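Local coordinates for protein alpha-fucosidase (Bifidobacterium bifidum, PDB 2EAE) that probably hydrolyses alpha-1,2-linked L-fucose from glycans, this chain being the catalytic portion of a longer fucosidase and holding fucose in its pocket, at residues A[556-561]-A[571-576]; A[22-27]-A[64-69]. The protein carries 1 engineered substitution. All coordinates share one frame; numbering follows the deposited sequence.

Contact 1 (A[556-561]-A[571-576]); sequences RLTTGV and GTDGNT
Gly-574 and Gly-560 share the sole direct backbone hydrogen bond between 556-561 and 571-576, and beside it one water accepts from a backbone N-H of each segment. Gly-574 N reaches Gly-560 O at 2.9 Å, but bent (144° at the hydrogen) and from above the carbonyl plane. The water takes Thr-559 N at 3.1 Å and Asn-575 N, bridging the two segments where they diverge. A second link joins side chains at about a right angle: Thr-558 OG1 donates to Asp-573 OD1 at 2.8 Å, arriving 37° out of the carboxylate plane. With chi1 at 65°, the hydroxyl lies between its own backbone N and carbonyl carbon, where Gly-560 N also gives it a weak bond. The buried carboxylate is gripped further by His-547 NE2 on OD1 and Gly-550 N on OD2, which probably stabilises its negative charge. At the other end, Val-561 CG1 lies 3.7 Å from Gly-571 CA, and Val-561 CA makes a C-H...O contact with Thr-572 O. Helix 102-112 packs on Val-561 and Asp-573. The chain bends at Asp-573, the centre of an inverse gamma turn; Thr-572 OG1 spans the bend to Gly-574 O at 2.7 Å. Asn-575 then N-caps helix 576-596 through Glu-578 N. These features belong to the open end of an antiparallel beta hairpin, strands 557-564 and 569-573, in the family 95 catalytic domain.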
loop_
_atom_site.group_PDB
_atom_site.type_symbol
_atom_site.label_atom_id
_atom_site.label_comp_id
_atom_site.label_asym_id
_atom_site.label_seq_id
_atom_site.Cartn_x
_atom_site.Cartn_y
_atom_site.Cartn_z
ATOM N N ARG A 556 -24.647 -7.416 22.468
ATOM C CA ARG A 556 -23.197 -7.372 22.181
ATOM C C ARG A 556 -22.553 -6.078 22.661
ATOM O O ARG A 556 -23.236 -5.065 22.902
ATOM C CB ARG A 556 -22.927 -7.564 20.669
ATOM C CG ARG A 556 -23.781 -6.648 19.766
ATOM C CD ARG A 556 -23.286 -6.551 18.333
ATOM N NE ARG A 556 -23.169 -7.833 17.615
ATOM C CZ ARG A 556 -24.188 -8.461 17.033
ATOM N NH1 ARG A 556 -25.433 -7.944 17.095
ATOM N NH2 ARG A 556 -23.974 -9.595 16.397
ATOM N N LEU A 557 -21.233 -6.105 22.825
ATOM C CA LEU A 557 -20.464 -4.868 22.914
ATOM C C LEU A 557 -20.305 -4.392 21.500
ATOM O O LEU A 557 -20.061 -5.215 20.597
ATOM C CB LEU A 557 -19.063 -5.109 23.476
ATOM C CG LEU A 557 -18.843 -5.304 24.970
ATOM C CD1 LEU A 557 -17.349 -5.597 25.217
ATOM C CD2 LEU A 557 -19.338 -4.098 25.782
ATOM N N THR A 558 -20.482 -3.086 21.277
ATOM C CA THR A 558 -20.098 -2.487 20.025
ATOM C C THR A 558 -19.160 -1.329 20.331
ATOM O O THR A 558 -18.893 -1.032 21.500
ATOM C CB THR A 558 -21.281 -1.917 19.210
ATOM O OG1 THR A 558 -21.853 -0.825 19.943
ATOM C CG2 THR A 558 -22.341 -2.952 18.970
ATOM N N THR A 559 -18.712 -0.661 19.276
ATOM C CA THR A 559 -17.717 0.423 19.348
ATOM C C THR A 559 -18.388 1.789 19.462
ATOM O O THR A 559 -17.719 2.812 19.343
ATOM C CB THR A 559 -16.762 0.433 18.124
ATOM O OG1 THR A 559 -17.508 0.526 16.898
ATOM C CG2 THR A 559 -15.943 -0.803 18.119
ATOM N N GLY A 560 -19.715 1.813 19.635
ATOM C CA GLY A 560 -20.426 3.107 19.725
ATOM C C GLY A 560 -20.564 3.804 18.391
ATOM O O GLY A 560 -20.530 3.157 17.345
ATOM N N VAL A 561 -20.708 5.132 18.405
ATOM C CA VAL A 561 -21.006 5.900 17.164
ATOM C C VAL A 561 -20.105 5.498 15.969
ATOM O O VAL A 561 -18.877 5.627 16.014
ATOM C CB VAL A 561 -20.869 7.396 17.393
ATOM C CG1 VAL A 561 -21.247 8.164 16.127
ATOM C CG2 VAL A 561 -21.722 7.830 18.570
ATOM N N GLY A 571 -23.697 7.490 12.045
ATOM C CA GLY A 571 -23.713 7.443 13.499
ATOM C C GLY A 571 -24.599 6.329 14.033
ATOM O O GLY A 571 -25.503 6.575 14.851
ATOM N N THR A 572 -24.285 5.097 13.637
ATOM C CA THR A 572 -25.046 3.907 14.057
ATOM C C THR A 572 -24.434 3.365 15.354
ATOM O O THR A 572 -23.397 3.858 15.787
ATOM C CB THR A 572 -25.012 2.807 12.973
ATOM O OG1 THR A 572 -23.629 2.456 12.710
ATOM C CG2 THR A 572 -25.644 3.303 11.639
ATOM N N ASP A 573 -25.066 2.355 15.966
ATOM C CA ASP A 573 -24.568 1.724 17.215
ATOM C C ASP A 573 -23.569 0.630 16.835
ATOM O O ASP A 573 -23.892 -0.561 16.784
ATOM C CB ASP A 573 -25.731 1.125 18.052
ATOM C CG ASP A 573 -25.325 0.763 19.462
ATOM O OD1 ASP A 573 -24.118 0.772 19.777
ATOM O OD2 ASP A 573 -26.241 0.474 20.276
ATOM N N GLY A 574 -22.348 1.050 16.592
ATOM C CA GLY A 574 -21.356 0.178 15.927
ATOM C C GLY A 574 -21.716 -0.259 14.511
ATOM O O GLY A 574 -22.691 0.223 13.923
ATOM N N ASN A 575 -20.934 -1.189 13.956
ATOM C CA ASN A 575 -21.216 -1.751 12.628
ATOM C C ASN A 575 -20.230 -2.897 12.434
ATOM O O ASN A 575 -19.352 -3.106 13.285
ATOM C CB ASN A 575 -21.162 -0.695 11.467
ATOM C CG ASN A 575 -19.793 -0.013 11.320
ATOM O OD1 ASN A 575 -18.791 -0.565 11.710
ATOM N ND2 ASN A 575 -19.771 1.206 10.761
ATOM N N THR A 576 -20.377 -3.625 11.322
ATOM C CA THR A 576 -19.594 -4.830 11.079
ATOM C C THR A 576 -18.115 -4.485 10.831
ATOM O O THR A 576 -17.225 -5.247 11.256
ATOM C CB THR A 576 -20.176 -5.585 9.932
ATOM O OG1 THR A 576 -21.537 -5.892 10.282
ATOM C CG2 THR A 576 -19.422 -6.921 9.717
HETATM O O HOH W 1 -19.039 -1.817 16.405
#

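Contact 2 (A[22-27]-A[64-69]); sequences KQPASQ and GEVSRE
Ser-26 grips the carboxylate of Glu-65 with two hydrogen bonds, one to each oxygen. Its backbone N donates to OE2 at 2.9 Å, nearly straight at 161°, and its OG donates to OE1 at 2.6 Å. Both oxygens offer the syn lone pair, so the fork fixes the rotation of the carboxylate. The Glu-65 chain, bent at chi2 (-60°), folds back to bring its end to the start of the 3-10 segment 25-27, whose N-H groups would favour a negative charge there. Polar bonds within 64-69 steady the other partner: Glu-69 OE1 accepts from Glu-65 N at 3.0 Å and, weakly, from Gly-64 N. Van der Waals contacts accompany these bonds. Pro-24 CB lies 3.5 Å from both Gly-64 O and Glu-65 OE1, while Pro-24 CG meets Val-66 CG1 at 4.2 Å, the two side chains crossing at a slant. Tyr-155 of strand 155-160 packs on Pro-24 and bonds Gly-64 O through its hydroxyl, and Arg-179 binds Glu-69 and the carbonyls of Glu-65 and Val-66. The contact thus joins the loop after strand 18-21, an edge strand of the nine-stranded sheet, to the turn between strands 58-62 and 68-75 of the seven-stranded sheet.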
loop_
_atom_site.group_PDB
_atom_site.type_symbol
_atom_site.label_atom_id
_atom_site.label_comp_id
_atom_site.label_asym_id
_atom_site.label_seq_id
_atom_site.Cartn_x
_atom_site.Cartn_y
_atom_site.Cartn_z
ATOM N N LYS A 22 6.762 2.217 -28.513
ATOM C CA LYS A 22 7.367 2.579 -29.798
ATOM C C LYS A 22 7.266 4.078 -30.115
ATOM O O LYS A 22 7.498 4.498 -31.257
ATOM C CB LYS A 22 6.720 1.767 -30.950
ATOM C CG LYS A 22 6.955 0.225 -30.949
ATOM C CD LYS A 22 8.381 -0.164 -30.564
ATOM C CE LYS A 22 9.459 0.451 -31.485
ATOM N NZ LYS A 22 10.800 -0.113 -31.215
ATOM N N GLN A 23 6.882 4.874 -29.126
ATOM C CA GLN A 23 6.666 6.310 -29.289
ATOM C C GLN A 23 6.744 7.030 -27.931
ATOM O O GLN A 23 6.553 6.396 -26.894
ATOM C CB GLN A 23 5.334 6.609 -29.996
ATOM C CG GLN A 23 4.052 6.339 -29.201
ATOM C CD GLN A 23 3.771 4.846 -29.009
ATOM O OE1 GLN A 23 3.838 4.042 -29.955
ATOM N NE2 GLN A 23 3.456 4.470 -27.778
ATOM N N PRO A 24 7.088 8.345 -27.931
ATOM C CA PRO A 24 7.134 9.161 -26.707
ATOM C C PRO A 24 5.810 9.226 -25.951
ATOM O O PRO A 24 4.744 8.923 -26.508
ATOM C CB PRO A 24 7.494 10.578 -27.207
ATOM C CG PRO A 24 7.969 10.412 -28.610
ATOM C CD PRO A 24 7.521 9.088 -29.138
ATOM N N ALA A 25 5.875 9.638 -24.687
ATOM C CA ALA A 25 4.665 9.828 -23.883
ATOM C C ALA A 25 3.619 10.683 -24.622
ATOM O O ALA A 25 2.433 10.321 -24.674
ATOM C CB ALA A 25 5.000 10.446 -22.528
ATOM N N SER A 26 4.054 11.809 -25.195
ATOM C CA SER A 26 3.156 12.690 -25.960
ATOM C C SER A 26 2.349 12.012 -27.074
ATOM O O SER A 26 1.285 12.515 -27.451
ATOM C CB SER A 26 3.953 13.855 -26.577
ATOM O OG SER A 26 4.977 13.371 -27.451
ATOM N N GLN A 27 2.860 10.904 -27.622
ATOM C CA GLN A 27 2.198 10.224 -28.726
ATOM C C GLN A 27 1.598 8.870 -28.307
ATOM O O GLN A 27 1.108 8.128 -29.148
ATOM C CB GLN A 27 3.176 10.051 -29.900
ATOM C CG GLN A 27 3.532 11.364 -30.642
ATOM C CD GLN A 27 4.808 11.256 -31.495
ATOM O OE1 GLN A 27 5.578 10.294 -31.396
ATOM N NE2 GLN A 27 5.024 12.250 -32.354
ATOM N N GLY A 64 10.204 10.605 -22.315
ATOM C CA GLY A 64 10.897 10.042 -23.499
ATOM C C GLY A 64 10.706 10.856 -24.774
ATOM O O GLY A 64 10.676 10.298 -25.886
ATOM N N GLU A 65 10.573 12.167 -24.603
ATOM C CA GLU A 65 10.368 13.086 -25.730
ATOM C C GLU A 65 11.685 13.264 -26.489
ATOM O O GLU A 65 12.761 13.288 -25.885
ATOM C CB GLU A 65 9.827 14.440 -25.261
ATOM C CG GLU A 65 8.532 14.375 -24.461
ATOM C CD GLU A 65 7.384 13.755 -25.232
ATOM O OE1 GLU A 65 7.247 14.010 -26.450
ATOM O OE2 GLU A 65 6.598 13.016 -24.620
ATOM N N VAL A 66 11.607 13.370 -27.818
ATOM C CA VAL A 66 12.844 13.300 -28.598
ATOM C C VAL A 66 13.660 14.573 -28.398
ATOM O O VAL A 66 14.854 14.509 -28.131
ATOM C CB VAL A 66 12.636 12.933 -30.107
ATOM C CG1 VAL A 66 11.359 12.104 -30.317
ATOM C CG2 VAL A 66 12.666 14.161 -30.999
ATOM N N SER A 67 12.998 15.720 -28.466
ATOM C CA SER A 67 13.705 17.001 -28.414
ATOM C C SER A 67 13.719 17.614 -27.002
ATOM O O SER A 67 14.775 17.648 -26.361
ATOM C CB SER A 67 13.149 17.980 -29.466
ATOM O OG SER A 67 13.865 19.211 -29.430
ATOM N N ARG A 68 12.559 18.071 -26.521
ATOM C CA ARG A 68 12.440 18.600 -25.153
ATOM C C ARG A 68 12.054 17.479 -24.172
ATOM O O ARG A 68 10.878 17.319 -23.827
ATOM C CB ARG A 68 11.436 19.749 -25.083
ATOM C CG ARG A 68 11.445 20.534 -23.758
ATOM C CD ARG A 68 10.696 21.858 -23.918
ATOM N NE ARG A 68 10.129 22.404 -22.687
ATOM C CZ ARG A 68 10.820 23.036 -21.736
ATOM N NH1 ARG A 68 12.135 23.200 -21.843
ATOM N NH2 ARG A 68 10.190 23.496 -20.662
ATOM N N GLU A 69 13.059 16.701 -23.770
ATOM C CA GLU A 69 12.882 15.564 -22.868
ATOM C C GLU A 69 12.439 16.066 -21.506
ATOM O O GLU A 69 12.808 17.172 -21.082
ATOM C CB GLU A 69 14.175 14.751 -22.782
ATOM C CG GLU A 69 14.231 13.674 -21.682
ATOM C CD GLU A 69 13.213 12.541 -21.896
ATOM O OE1 GLU A 69 12.011 12.844 -22.052
ATOM O OE2 GLU A 69 13.629 11.359 -21.922
#

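Contact 2 comes first along the chain and is complete before contact 1 begins, so the two are in series. Their centres are 54 Å apart, with nearest atoms about 43 Å apart, and they lie on opposite sides of the chain's centre. No strand, helix or sheet is common to both. Contact 2 connects the two large antiparallel sheets of the family 65-like N-terminal domain, whereas contact 1 lies at the open end of a hairpin in a small three-stranded sheet of the family 95 catalytic domain, which also packs against helix 102-112 from the N-terminal part. Both lie away from the fucose pocket and the calcium sites.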